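Local coordinates for NADP-dependent alcohol dehydrogenase (PDB 2OUI), which probably catalyses the reversible NADP-dependent oxidation of alcohols to aldehydes or ketones at a zinc-containing active site, at residues L34-S39 with M335-K340; H322-L327 with E331-L336; P88-E93 with D130-L135; N114-V119 with H125-D130. The protein carries 1 engineered substitution. One frame throughout, in Å; residues are numbered along the deposited sequence.

In the fold
Interactions 1 and 2 use the same helix, 329-339, and touch each other: M337 faces the zinc-site loop in the buried interaction 1, while D332, A333 and L336 meet strand 320-325 in interaction 2, nearer the surface. Both are apolar across the contact. Interactions 3 and 4 form a second pair around helix 129-132, sharing D130 and touching through N127 and N132, and here hydrogen bonds dominate. Interaction 3 is buried and lies close to another subunit; interaction 4 is partly buried and uses two waters. Along the chain, 114-119/125-130 is nested inside the loop closed by 88-93/130-135, and both are nested inside interaction 1.

Interaction 1 of 4, residues L34-S39 with M335-K340; sequences LAPCTS and MLMKNK. With ZN (zinc ion), chain E; EDO (1,2-ethanediol), chain I; CAC (cacodylate ion), chain H; NO3 (nitrate ion), chain F.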
loop_
_atom_site.group_PDB
_atom_site.type_symbol
_atom_site.label_atom_id
_atom_site.label_comp_id
_atom_site.label_asym_id
_atom_site.label_seq_id
_atom_site.Cartn_x
_atom_site.Cartn_y
_atom_site.Cartn_z
ATOM N N LEU A 34 31.323 -4.480 18.981
ATOM C CA LEU A 34 30.171 -3.956 19.728
ATOM C C LEU A 34 30.098 -2.460 19.556
ATOM O O LEU A 34 31.132 -1.824 19.378
ATOM C CB LEU A 34 30.362 -4.236 21.238
ATOM C CG LEU A 34 30.311 -5.719 21.655
ATOM C CD1 LEU A 34 30.706 -5.865 23.127
ATOM C CD2 LEU A 34 28.924 -6.350 21.393
ATOM N N ALA A 35 28.897 -1.896 19.649
ATOM C CA ALA A 35 28.753 -0.426 19.664
ATOM C C ALA A 35 27.702 -0.021 20.704
ATOM O O ALA A 35 26.744 -0.765 20.919
ATOM C CB ALA A 35 28.352 0.085 18.286
ATOM N N PRO A 36 27.882 1.143 21.351
ATOM C CA PRO A 36 26.881 1.693 22.276
ATOM C C PRO A 36 25.865 2.580 21.561
ATOM O O PRO A 36 26.133 3.072 20.451
ATOM C CB PRO A 36 27.716 2.557 23.197
ATOM C CG PRO A 36 28.748 3.143 22.248
ATOM C CD PRO A 36 29.059 2.027 21.247
ATOM N N CYS A 37 24.706 2.778 22.193
ATOM C CA CYS A 37 23.596 3.500 21.571
ATOM C C CYS A 37 23.082 4.549 22.522
ATOM O O CYS A 37 23.023 4.323 23.711
ATOM C CB CYS A 37 22.444 2.531 21.256
ATOM S SG CYS A 37 21.163 3.326 20.228
ATOM N N THR A 38 22.698 5.696 21.972
ATOM C CA THR A 38 21.990 6.741 22.704
ATOM C C THR A 38 20.788 6.173 23.458
ATOM O O THR A 38 20.482 6.615 24.559
ATOM C CB THR A 38 21.513 7.827 21.705
ATOM O OG1 THR A 38 22.650 8.287 20.951
ATOM C CG2 THR A 38 20.926 9.017 22.433
ATOM N N SER A 39 20.120 5.178 22.884
ATOM C CA SER A 39 18.934 4.609 23.540
ATOM C C SER A 39 19.266 4.149 24.945
ATOM O O SER A 39 18.484 4.343 25.879
ATOM C CB SER A 39 18.348 3.451 22.748
ATOM O OG SER A 39 17.939 3.893 21.471
ATOM N N MET A 335 29.904 5.673 27.811
ATOM C CA MET A 335 30.060 7.004 28.437
ATOM C C MET A 335 30.205 8.155 27.438
ATOM O O MET A 335 29.754 9.277 27.709
ATOM C CB MET A 335 31.211 7.006 29.427
ATOM C CG MET A 335 30.938 6.206 30.693
ATOM S SD MET A 335 29.341 6.579 31.460
ATOM C CE MET A 335 29.649 5.968 33.106
ATOM N N LEU A 336 30.803 7.869 26.279
ATOM C CA LEU A 336 30.853 8.819 25.160
ATOM C C LEU A 336 29.473 9.179 24.651
ATOM O O LEU A 336 29.236 10.330 24.297
ATOM C CB LEU A 336 31.667 8.256 23.981
ATOM C CG LEU A 336 33.202 8.291 24.003
ATOM C CD1 LEU A 336 33.742 7.579 22.758
ATOM C CD2 LEU A 336 33.696 9.719 24.055
ATOM N N MET A 337 28.570 8.205 24.599
ATOM C CA MET A 337 27.221 8.439 24.082
ATOM C C MET A 337 26.427 9.337 25.015
ATOM O O MET A 337 25.496 10.048 24.577
ATOM C CB MET A 337 26.456 7.124 23.865
ATOM C CG MET A 337 27.117 6.163 22.897
ATOM S SD MET A 337 27.474 6.882 21.282
ATOM C CE MET A 337 25.940 6.664 20.403
ATOM N N LYS A 338 26.792 9.273 26.296
ATOM C CA LYS A 338 26.179 10.080 27.335
ATOM C C LYS A 338 26.748 11.500 27.280
ATOM O O LYS A 338 25.995 12.471 27.266
ATOM C CB LYS A 338 26.441 9.471 28.716
ATOM C CG LYS A 338 25.654 10.154 29.840
ATOM C CD LYS A 338 26.337 9.988 31.189
ATOM C CE LYS A 338 25.461 10.499 32.324
ATOM N NZ LYS A 338 24.657 11.683 31.933
ATOM N N ASN A 339 28.070 11.607 27.217
ATOM C CA ASN A 339 28.751 12.924 27.212
ATOM C C ASN A 339 28.742 13.716 25.886
ATOM O O ASN A 339 28.737 14.956 25.900
ATOM C CB ASN A 339 30.159 12.757 27.758
ATOM C CG ASN A 339 30.154 12.268 29.196
ATOM O OD1 ASN A 339 29.257 12.610 29.970
ATOM N ND2 ASN A 339 31.148 11.460 29.563
ATOM N N LYS A 340 28.736 12.999 24.760
ATOM C CA LYS A 340 28.643 13.580 23.398
ATOM C C LYS A 340 29.676 14.674 23.074
ATOM O O LYS A 340 29.282 15.827 22.821
ATOM C CB LYS A 340 27.251 14.163 23.120
ATOM C CG LYS A 340 26.051 13.289 23.424
ATOM C CD LYS A 340 24.852 14.176 23.829
ATOM C CE LYS A 340 25.206 15.033 25.068
ATOM N NZ LYS A 340 24.086 15.870 25.589
HETATM ZN ZN ZN E . 19.963 1.501 19.752
HETATM C C1 EDO I . 17.205 5.272 18.109
HETATM O O1 EDO I . 16.233 6.312 18.288
HETATM C C2 EDO I . 18.516 5.661 18.789
HETATM O O2 EDO I . 18.334 6.367 20.032
HETATM AS AS CAC H . 16.815 1.357 19.119
HETATM O O1 CAC H . 16.948 2.071 17.546
HETATM O O2 CAC H . 18.121 1.915 20.167
HETATM C C1 CAC H . 15.217 1.962 20.062
HETATM C C2 CAC H . 16.905 -0.600 19.023
HETATM N N NO3 F . 21.285 8.763 17.527
HETATM O O1 NO3 F . 22.078 7.958 18.362
HETATM O O2 NO3 F . 21.463 8.721 16.161
HETATM O O3 NO3 F . 20.313 9.617 18.058
#
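At the zinc-site loop of this dehydrogenase, P36, C37 and T38 lie against M337, which reaches in from helix 329-339. The methionine makes nearly all of that helix's contact. CG leaves anti to its carbonyl carbon, and bends at chi2 and chi3 fold the chain over the loop. P36 is met first, and tightly: M337 CG is 3.5 Å from P36 CG, with the two side chains crossing at about a right angle. CE carries on past the loop backbone, 3.6 Å from M337 CE to P36 O, an oxygen that accepts a hydrogen bond from K346. The same methyl ends beside the next hydroxyl, M337 CE lying 3.7 Å from T38 OG1.

The loop so packed leads straight into helix 38-46, with C37 as its N-cap. With SG anti to the backbone N (chi1 -170°), C37 can serve twice: SG accepts the N-H of S39 in a nearly straight capping bond of 3.4 Å from S39 N to C37 SG (163°), and it binds the zinc ion at 2.2 Å. H59, D150 and a cacodylate oxygen also hold the metal. T38 OG1 donates to O1 of a nitrate ion at 2.7 Å; both anions probably come from the crystallisation liquor. V178 N, at the start of helix 177-188 in the GxGxxG pattern that probably receives the dinucleotide, binds the same nitrate.

Interaction 2 of 4, residues H322-L327 with E331-L336; sequences HRFEGL and EDALML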
loop_
_atom_site.group_PDB
_atom_site.type_symbol
_atom_site.label_atom_id
_atom_site.label_comp_id
_atom_site.label_asym_id
_atom_site.label_seq_id
_atom_site.Cartn_x
_atom_site.Cartn_y
_atom_site.Cartn_z
ATOM N N HIS A 322 35.362 6.637 16.810
ATOM C CA HIS A 322 36.170 6.226 17.956
ATOM C C HIS A 322 36.278 4.713 17.914
ATOM O O HIS A 322 35.268 4.026 17.757
ATOM C CB HIS A 322 35.480 6.615 19.258
ATOM C CG HIS A 322 35.417 8.088 19.505
ATOM N ND1 HIS A 322 34.510 8.911 18.869
ATOM C CD2 HIS A 322 36.126 8.880 20.340
ATOM C CE1 HIS A 322 34.678 10.152 19.292
ATOM N NE2 HIS A 322 35.657 10.161 20.180
ATOM N N ARG A 323 37.494 4.197 18.073
ATOM C CA ARG A 323 37.742 2.761 18.031
ATOM C C ARG A 323 38.466 2.300 19.296
ATOM O O ARG A 323 39.484 2.896 19.676
ATOM C CB ARG A 323 38.573 2.406 16.795
ATOM C CG ARG A 323 37.846 2.629 15.471
ATOM C CD ARG A 323 38.775 2.425 14.275
ATOM N NE ARG A 323 38.202 2.970 13.037
ATOM C CZ ARG A 323 37.471 2.267 12.174
ATOM N NH1 ARG A 323 37.204 0.976 12.401
ATOM N NH2 ARG A 323 36.992 2.855 11.082
ATOM N N PHE A 324 37.949 1.248 19.938
ATOM C CA PHE A 324 38.515 0.691 21.186
ATOM C C PHE A 324 38.828 -0.797 20.975
ATOM O O PHE A 324 38.276 -1.436 20.080
ATOM C CB PHE A 324 37.468 0.778 22.325
ATOM C CG PHE A 324 37.125 2.182 22.752
ATOM C CD1 PHE A 324 36.006 2.816 22.240
ATOM C CD2 PHE A 324 37.890 2.840 23.706
ATOM C CE1 PHE A 324 35.668 4.132 22.628
ATOM C CE2 PHE A 324 37.576 4.144 24.114
ATOM C CZ PHE A 324 36.461 4.788 23.575
ATOM N N GLU A 325 39.681 -1.358 21.821
ATOM C CA GLU A 325 39.905 -2.794 21.805
ATOM C C GLU A 325 39.643 -3.325 23.197
ATOM O O GLU A 325 40.136 -2.758 24.175
ATOM C CB GLU A 325 41.354 -3.124 21.449
ATOM C CG GLU A 325 41.829 -2.586 20.111
ATOM C CD GLU A 325 41.397 -3.455 18.941
ATOM O OE1 GLU A 325 41.386 -4.702 19.097
ATOM O OE2 GLU A 325 41.080 -2.892 17.867
ATOM N N GLY A 326 38.903 -4.426 23.277
ATOM C CA GLY A 326 38.718 -5.121 24.549
ATOM C C GLY A 326 37.337 -4.905 25.113
ATOM O O GLY A 326 36.805 -3.777 25.086
ATOM N N LEU A 327 36.759 -5.983 25.640
ATOM C CA LEU A 327 35.400 -5.946 26.165
ATOM C C LEU A 327 35.190 -4.852 27.222
ATOM O O LEU A 327 34.144 -4.212 27.239
ATOM C CB LEU A 327 34.990 -7.309 26.719
ATOM C CG LEU A 327 33.544 -7.427 27.236
ATOM C CD1 LEU A 327 32.492 -7.110 26.186
ATOM C CD2 LEU A 327 33.283 -8.841 27.825
ATOM N N GLU A 331 32.367 0.111 28.376
ATOM C CA GLU A 331 31.981 1.105 29.370
ATOM C C GLU A 331 32.412 2.507 28.944
ATOM O O GLU A 331 31.596 3.451 28.954
ATOM C CB GLU A 331 32.527 0.756 30.741
ATOM C CG GLU A 331 32.044 1.706 31.816
ATOM C CD GLU A 331 32.345 1.189 33.206
ATOM O OE1 GLU A 331 33.341 0.447 33.369
ATOM O OE2 GLU A 331 31.586 1.530 34.133
ATOM N N ASP A 332 33.671 2.635 28.535
ATOM C CA ASP A 332 34.188 3.891 27.972
ATOM C C ASP A 332 33.352 4.354 26.788
ATOM O O ASP A 332 32.976 5.536 26.708
ATOM C CB ASP A 332 35.640 3.720 27.533
ATOM C CG ASP A 332 36.524 3.173 28.629
ATOM O OD1 ASP A 332 36.291 2.037 29.110
ATOM O OD2 ASP A 332 37.479 3.882 28.997
ATOM N N ALA A 333 33.042 3.423 25.882
ATOM C CA ALA A 333 32.282 3.740 24.693
ATOM C C ALA A 333 30.878 4.221 25.057
ATOM O O ALA A 333 30.374 5.184 24.468
ATOM C CB ALA A 333 32.206 2.548 23.766
ATOM N N LEU A 334 30.238 3.574 26.027
ATOM C CA LEU A 334 28.874 3.994 26.387
ATOM C C LEU A 334 28.888 5.392 27.008
ATOM O O LEU A 334 28.002 6.201 26.741
ATOM C CB LEU A 334 28.198 2.994 27.330
ATOM C CG LEU A 334 26.771 3.322 27.799
ATOM C CD1 LEU A 334 25.773 3.488 26.641
ATOM C CD2 LEU A 334 26.291 2.259 28.799
ATOM N N MET A 335 29.904 5.673 27.811
ATOM C CA MET A 335 30.060 7.004 28.437
ATOM C C MET A 335 30.205 8.155 27.438
ATOM O O MET A 335 29.754 9.277 27.709
ATOM C CB MET A 335 31.211 7.006 29.427
ATOM C CG MET A 335 30.938 6.206 30.693
ATOM S SD MET A 335 29.341 6.579 31.460
ATOM C CE MET A 335 29.649 5.968 33.106
ATOM N N LEU A 336 30.803 7.869 26.279
ATOM C CA LEU A 336 30.853 8.819 25.160
ATOM C C LEU A 336 29.473 9.179 24.651
ATOM O O LEU A 336 29.236 10.330 24.297
ATOM C CB LEU A 336 31.667 8.256 23.981
ATOM C CG LEU A 336 33.202 8.291 24.003
ATOM C CD1 LEU A 336 33.742 7.579 22.758
ATOM C CD2 LEU A 336 33.696 9.719 24.055
#
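D332 meets F324 through its CB and not through its carboxylate: D332 CB lies 4.0 Å from F324 CE2, toward the outer end of the phenyl ring. One residue on, the A333 methyl reaches the ring's other long side, with A333 CB 4.0 Å from F324 CE1, so consecutive helix residues approach CE2 and CE1 from the same side of the ring plane. F324 gets there because its CG stands anti to the carbonyl carbon, and the ring projects from the strand to the helix.

The next two residues face strand 11-16 and helix 38-46. The strand and helix behind these contacts belong to a beta-alpha-beta unit, in which strand 320-325 is followed by helix 329-339 and then by strand 346-350, parallel to the first. Here the strand and helix segments run close to antiparallel, at 159°, with their axes 9.7 Å apart.

L336, a turn beyond A333, brings the helix back to the strand. With CD1 anti to CA (chi2 176°), the branch stretches outward between two aromatic rings. That methyl lies over one face of H322 in a CH-pi contact, L336 CD1 being 3.9 Å from the H322 ring centroid and 22° off the normal, displaced to the CD2 side. The same methyl meets F324 at its edge, in the plane of the ring, at 4.0 Å from L336 CD1 to F324 CE1.

Interaction 3 of 4, residues P88-E93 with D130-L135; sequences PDWGEE and DANLAL
N132 meets both W90 and P88 with a single side-chain amide. From CB, the torsion that sets CG anti to the carbonyl carbon (chi1 -74°) swings the amide across to the 88-93 loop, although CB itself does not point there. CG then lies at the indole edge, 3.7 Å from N132 CG to W90 NE1. Beyond it the group divides. OD1 accepts the indole N-H in a straight bond, W90 NE1 to N132 OD1 2.8 Å (170°). The oxygen lies in the plane of the ring, but the donor is tilted 35° from the carbonyl plane of the amide. P88 CD presses on the same oxygen, 3.2 Å from N132 OD1. ND2 donates the other way, to P88 O at 3.1 Å, and this bond is in plane for both partners and falls on a lone pair of the proline carbonyl.

N132 ND2 has a second acceptor in N127 O, so the buried amide is gripped from both ends. Turning it over would set its NH2 against the indole N-H, which fixes its orientation. Beside it, the A131 methyl packs on the pyrrole part of the tryptophan, with A131 CB 3.6 Å from W90 CD1, while P88 CB lies over one face of the same ring.

W90 sits in a type I turn from D89 to E92, in the loop between strand 80-83 and helix 93-96. The amide comes from the last turn of helix 129-132, just ahead of strand 134-135, which pairs with strand 80-83; Q96 of a neighbouring subunit bonds A131 O and packs on W90.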
loop_
_atom_site.group_PDB
_atom_site.type_symbol
_atom_site.label_atom_id
_atom_site.label_comp_id
_atom_site.label_asym_id
_atom_site.label_seq_id
_atom_site.Cartn_x
_atom_site.Cartn_y
_atom_site.Cartn_z
ATOM N N PRO A 88 12.884 -10.817 16.770
ATOM C CA PRO A 88 11.478 -11.150 17.033
ATOM C C PRO A 88 11.186 -12.617 17.403
ATOM O O PRO A 88 11.995 -13.531 17.146
ATOM C CB PRO A 88 10.781 -10.829 15.682
ATOM C CG PRO A 88 11.703 -9.852 15.004
ATOM C CD PRO A 88 13.094 -10.378 15.383
ATOM N N ASP A 89 10.030 -12.819 18.016
ATOM C CA ASP A 89 9.437 -14.155 18.178
ATOM C C ASP A 89 8.515 -14.254 16.969
ATOM O O ASP A 89 7.420 -13.661 16.959
ATOM C CB ASP A 89 8.604 -14.208 19.457
ATOM C CG ASP A 89 9.354 -13.635 20.689
ATOM O OD1 ASP A 89 10.282 -14.299 21.207
ATOM O OD2 ASP A 89 8.995 -12.517 21.140
ATOM N N TRP A 90 8.974 -14.951 15.940
ATOM C CA TRP A 90 8.333 -14.868 14.610
ATOM C C TRP A 90 6.903 -15.453 14.499
ATOM O O TRP A 90 6.189 -15.165 13.533
ATOM C CB TRP A 90 9.293 -15.425 13.534
ATOM C CG TRP A 90 10.438 -14.486 13.298
ATOM C CD1 TRP A 90 11.670 -14.508 13.902
ATOM C CD2 TRP A 90 10.423 -13.338 12.458
ATOM N NE1 TRP A 90 12.436 -13.445 13.457
ATOM C CE2 TRP A 90 11.690 -12.715 12.563
ATOM C CE3 TRP A 90 9.457 -12.779 11.590
ATOM C CZ2 TRP A 90 12.016 -11.556 11.846
ATOM C CZ3 TRP A 90 9.786 -11.624 10.880
ATOM C CH2 TRP A 90 11.039 -11.017 11.022
ATOM N N GLY A 91 6.498 -16.300 15.441
ATOM C CA GLY A 91 5.154 -16.889 15.424
ATOM C C GLY A 91 4.142 -16.180 16.312
ATOM O O GLY A 91 3.000 -16.608 16.398
ATOM N N GLU A 92 4.560 -15.131 17.018
ATOM C CA GLU A 92 3.615 -14.404 17.895
ATOM C C GLU A 92 2.598 -13.621 17.073
ATOM O O GLU A 92 2.823 -13.387 15.873
ATOM C CB GLU A 92 4.355 -13.477 18.870
ATOM C CG GLU A 92 5.157 -14.198 19.971
ATOM C CD GLU A 92 4.333 -15.058 20.931
ATOM O OE1 GLU A 92 3.145 -14.774 21.182
ATOM O OE2 GLU A 92 4.908 -16.026 21.463
ATOM N N GLU A 93 1.489 -13.231 17.706
ATOM C CA GLU A 93 0.394 -12.541 17.003
ATOM C C GLU A 93 0.875 -11.352 16.178
ATOM O O GLU A 93 0.514 -11.198 15.011
ATOM C CB GLU A 93 -0.642 -12.011 17.993
ATOM C CG GLU A 93 -1.550 -10.972 17.306
ATOM C CD GLU A 93 -2.490 -10.258 18.251
ATOM O OE1 GLU A 93 -2.871 -10.846 19.282
ATOM O OE2 GLU A 93 -2.868 -9.109 17.950
ATOM N N ASP A 130 18.100 -19.320 13.913
ATOM C CA ASP A 130 18.073 -19.476 12.460
ATOM C C ASP A 130 17.376 -18.297 11.822
ATOM O O ASP A 130 17.766 -17.840 10.753
ATOM C CB ASP A 130 17.327 -20.761 12.044
ATOM C CG ASP A 130 18.217 -21.994 12.088
ATOM O OD1 ASP A 130 19.455 -21.839 12.189
ATOM O OD2 ASP A 130 17.673 -23.125 12.019
ATOM N N ALA A 131 16.326 -17.801 12.483
ATOM C CA ALA A 131 15.514 -16.738 11.917
ATOM C C ALA A 131 16.173 -15.376 12.173
ATOM O O ALA A 131 16.015 -14.453 11.385
ATOM C CB ALA A 131 14.138 -16.761 12.547
ATOM N N ASN A 132 16.919 -15.258 13.270
ATOM C CA ASN A 132 17.396 -13.972 13.738
ATOM C C ASN A 132 18.873 -13.623 13.532
ATOM O O ASN A 132 19.261 -12.506 13.832
ATOM C CB ASN A 132 17.018 -13.787 15.214
ATOM C CG ASN A 132 15.550 -13.515 15.376
ATOM O OD1 ASN A 132 14.968 -12.827 14.544
ATOM N ND2 ASN A 132 14.933 -14.078 16.415
ATOM N N LEU A 133 19.688 -14.554 13.031
ATOM C CA LEU A 133 21.112 -14.259 12.795
ATOM C C LEU A 133 21.499 -14.394 11.307
ATOM O O LEU A 133 21.199 -15.412 10.675
ATOM C CB LEU A 133 21.983 -15.201 13.635
ATOM C CG LEU A 133 21.871 -14.966 15.156
ATOM C CD1 LEU A 133 22.660 -16.020 15.912
ATOM C CD2 LEU A 133 22.302 -13.553 15.548
ATOM N N ALA A 134 22.144 -13.355 10.768
ATOM C CA ALA A 134 22.631 -13.369 9.387
ATOM C C ALA A 134 24.094 -13.725 9.442
ATOM O O ALA A 134 24.820 -13.232 10.308
ATOM C CB ALA A 134 22.460 -11.981 8.743
ATOM N N LEU A 135 24.549 -14.568 8.528
ATOM C CA LEU A 135 25.998 -14.778 8.412
ATOM C C LEU A 135 26.723 -13.494 7.982
ATOM O O LEU A 135 26.223 -12.767 7.126
ATOM C CB LEU A 135 26.306 -15.935 7.440
ATOM C CG LEU A 135 25.874 -17.353 7.874
ATOM C CD1 LEU A 135 26.206 -18.355 6.768
ATOM C CD2 LEU A 135 26.486 -17.788 9.223
#

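Interaction 4 of 4, residues N114-V119 with H125-D130; sequences NFKDGV and HVNEAD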
loop_
_atom_site.group_PDB
_atom_site.type_symbol
_atom_site.label_atom_id
_atom_site.label_comp_id
_atom_site.label_asym_id
_atom_site.label_seq_id
_atom_site.Cartn_x
_atom_site.Cartn_y
_atom_site.Cartn_z
ATOM N N ASN A 114 16.411 -3.863 26.395
ATOM C CA ASN A 114 15.050 -3.410 26.741
ATOM C C ASN A 114 14.564 -4.151 28.001
ATOM O O ASN A 114 14.450 -3.548 29.082
ATOM C CB ASN A 114 14.103 -3.578 25.533
ATOM C CG ASN A 114 12.669 -3.160 25.826
ATOM O OD1 ASN A 114 12.352 -2.621 26.907
ATOM N ND2 ASN A 114 11.785 -3.384 24.841
ATOM N N PHE A 115 14.334 -5.462 27.884
ATOM C CA PHE A 115 13.931 -6.269 29.024
ATOM C C PHE A 115 14.726 -7.583 29.128
ATOM O O PHE A 115 14.515 -8.349 30.065
ATOM C CB PHE A 115 12.419 -6.548 28.991
ATOM C CG PHE A 115 11.949 -7.184 27.702
ATOM C CD1 PHE A 115 12.052 -8.566 27.511
ATOM C CD2 PHE A 115 11.404 -6.404 26.686
ATOM C CE1 PHE A 115 11.616 -9.160 26.320
ATOM C CE2 PHE A 115 10.980 -6.990 25.507
ATOM C CZ PHE A 115 11.096 -8.372 25.327
ATOM N N LYS A 116 15.626 -7.820 28.166
ATOM C CA LYS A 116 16.492 -9.016 28.132
ATOM C C LYS A 116 17.939 -8.549 28.228
ATOM O O LYS A 116 18.290 -7.465 27.746
ATOM C CB LYS A 116 16.276 -9.790 26.819
ATOM C CG LYS A 116 17.168 -11.043 26.588
ATOM C CD LYS A 116 16.928 -11.670 25.201
ATOM C CE LYS A 116 17.673 -12.995 25.046
ATOM N NZ LYS A 116 17.367 -13.640 23.698
ATOM N N ASP A 117 18.787 -9.359 28.854
ATOM C CA ASP A 117 20.212 -9.044 28.894
ATOM C C ASP A 117 20.726 -8.862 27.462
ATOM O O ASP A 117 20.458 -9.687 26.568
ATOM C CB ASP A 117 20.996 -10.153 29.572
ATOM C CG ASP A 117 20.814 -10.187 31.088
ATOM O OD1 ASP A 117 20.576 -9.132 31.721
ATOM O OD2 ASP A 117 20.934 -11.289 31.659
ATOM N N GLY A 118 21.459 -7.774 27.251
ATOM C CA GLY A 118 21.935 -7.401 25.916
ATOM C C GLY A 118 23.303 -7.982 25.616
ATOM O O GLY A 118 23.673 -9.003 26.184
ATOM N N VAL A 119 24.025 -7.320 24.725
ATOM C CA VAL A 119 25.186 -7.885 24.055
ATOM C C VAL A 119 26.517 -7.521 24.709
ATOM O O VAL A 119 27.574 -8.013 24.267
ATOM C CB VAL A 119 25.198 -7.546 22.522
ATOM C CG1 VAL A 119 23.942 -8.104 21.833
ATOM C CG2 VAL A 119 25.345 -6.048 22.268
ATOM N N HIS A 125 22.620 -14.384 24.500
ATOM C CA HIS A 125 21.658 -15.359 24.068
ATOM C C HIS A 125 20.816 -14.762 22.940
ATOM O O HIS A 125 20.322 -13.624 23.044
ATOM C CB HIS A 125 20.771 -15.755 25.250
ATOM C CG HIS A 125 19.651 -16.692 24.896
ATOM N ND1 HIS A 125 18.476 -16.261 24.308
ATOM C CD2 HIS A 125 19.511 -18.022 25.087
ATOM C CE1 HIS A 125 17.674 -17.295 24.125
ATOM N NE2 HIS A 125 18.279 -18.378 24.594
ATOM N N VAL A 126 20.608 -15.552 21.890
ATOM C CA VAL A 126 19.746 -15.148 20.785
ATOM C C VAL A 126 18.590 -16.147 20.639
ATOM O O VAL A 126 18.820 -17.349 20.438
ATOM C CB VAL A 126 20.523 -15.077 19.446
ATOM C CG1 VAL A 126 19.596 -14.612 18.298
ATOM C CG2 VAL A 126 21.741 -14.173 19.588
ATOM N N ASN A 127 17.347 -15.664 20.742
ATOM C CA ASN A 127 16.167 -16.533 20.525
ATOM C C ASN A 127 15.931 -16.767 19.035
ATOM O O ASN A 127 16.232 -15.895 18.234
ATOM C CB ASN A 127 14.909 -15.869 21.102
ATOM C CG ASN A 127 14.678 -14.497 20.520
ATOM O OD1 ASN A 127 15.478 -13.571 20.721
ATOM N ND2 ASN A 127 13.589 -14.354 19.771
ATOM N N GLU A 128 15.365 -17.924 18.669
ATOM C CA GLU A 128 15.073 -18.213 17.248
ATOM C C GLU A 128 16.264 -17.891 16.331
ATOM O O GLU A 128 16.165 -17.115 15.380
ATOM C CB GLU A 128 13.765 -17.512 16.813
ATOM C CG GLU A 128 12.564 -18.181 17.509
ATOM C CD GLU A 128 11.248 -17.500 17.211
ATOM O OE1 GLU A 128 11.082 -16.991 16.080
ATOM O OE2 GLU A 128 10.379 -17.505 18.116
ATOM N N ALA A 129 17.405 -18.512 16.633
ATOM C CA ALA A 129 18.666 -18.123 16.001
ATOM C C ALA A 129 18.709 -18.274 14.463
ATOM O O ALA A 129 19.318 -17.447 13.786
ATOM C CB ALA A 129 19.831 -18.889 16.642
ATOM N N ASP A 130 18.100 -19.320 13.913
ATOM C CA ASP A 130 18.073 -19.476 12.460
ATOM C C ASP A 130 17.376 -18.297 11.822
ATOM O O ASP A 130 17.766 -17.840 10.753
ATOM C CB ASP A 130 17.327 -20.761 12.044
ATOM C CG ASP A 130 18.217 -21.994 12.088
ATOM O OD1 ASP A 130 19.455 -21.839 12.189
ATOM O OD2 ASP A 130 17.673 -23.125 12.019
HETATM O O HOH W 1 17.795 -12.034 21.525
HETATM O O HOH W 2 21.254 -12.460 26.386
#
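K116 and H125 bury most of the surface here, joined by a lysine chain that runs straight out from its loop. K116 has CG anti to the backbone N (chi1 177°) and stays extended all the way to NZ, which arrives at H125 between its ring and its backbone. NZ donates to H125 ND1 at 2.9 Å, lying in the plane of the imidazole at its edge. It also donates to H125 O at 3.0 Å, this time from well above the carbonyl plane, 63° out of it. One residue can offer both acceptors because chi1 of H125 (175°) places the ring beside its own carbonyl carbon.

N127 joins through a water. Water 1 accepts from K116 NZ at 2.7 Å and donates to N127 OD1 at 2.9 Å, an oxygen that T87 OG1 also reaches. A second water ties the backbones together, donating to D117 O and accepting from H125 N at 3.0 Å. The loop after helix 93-96 is thereby tied to strand 124-126, which pairs with strand 27-34 in the GroES-like domain.

Two protein acceptors and a water therefore hold the ammonium group. Since ND1 accepts a hydrogen bond from the lysine N-H, it is the unprotonated ring nitrogen; H125 NE2, hydrogen-bonded to D26 OD2, then probably carries the hydrogen. That would make a relay from ammonium through a neutral imidazole to carboxylate, in which the D26 charge probably strengthens ND1 as an acceptor.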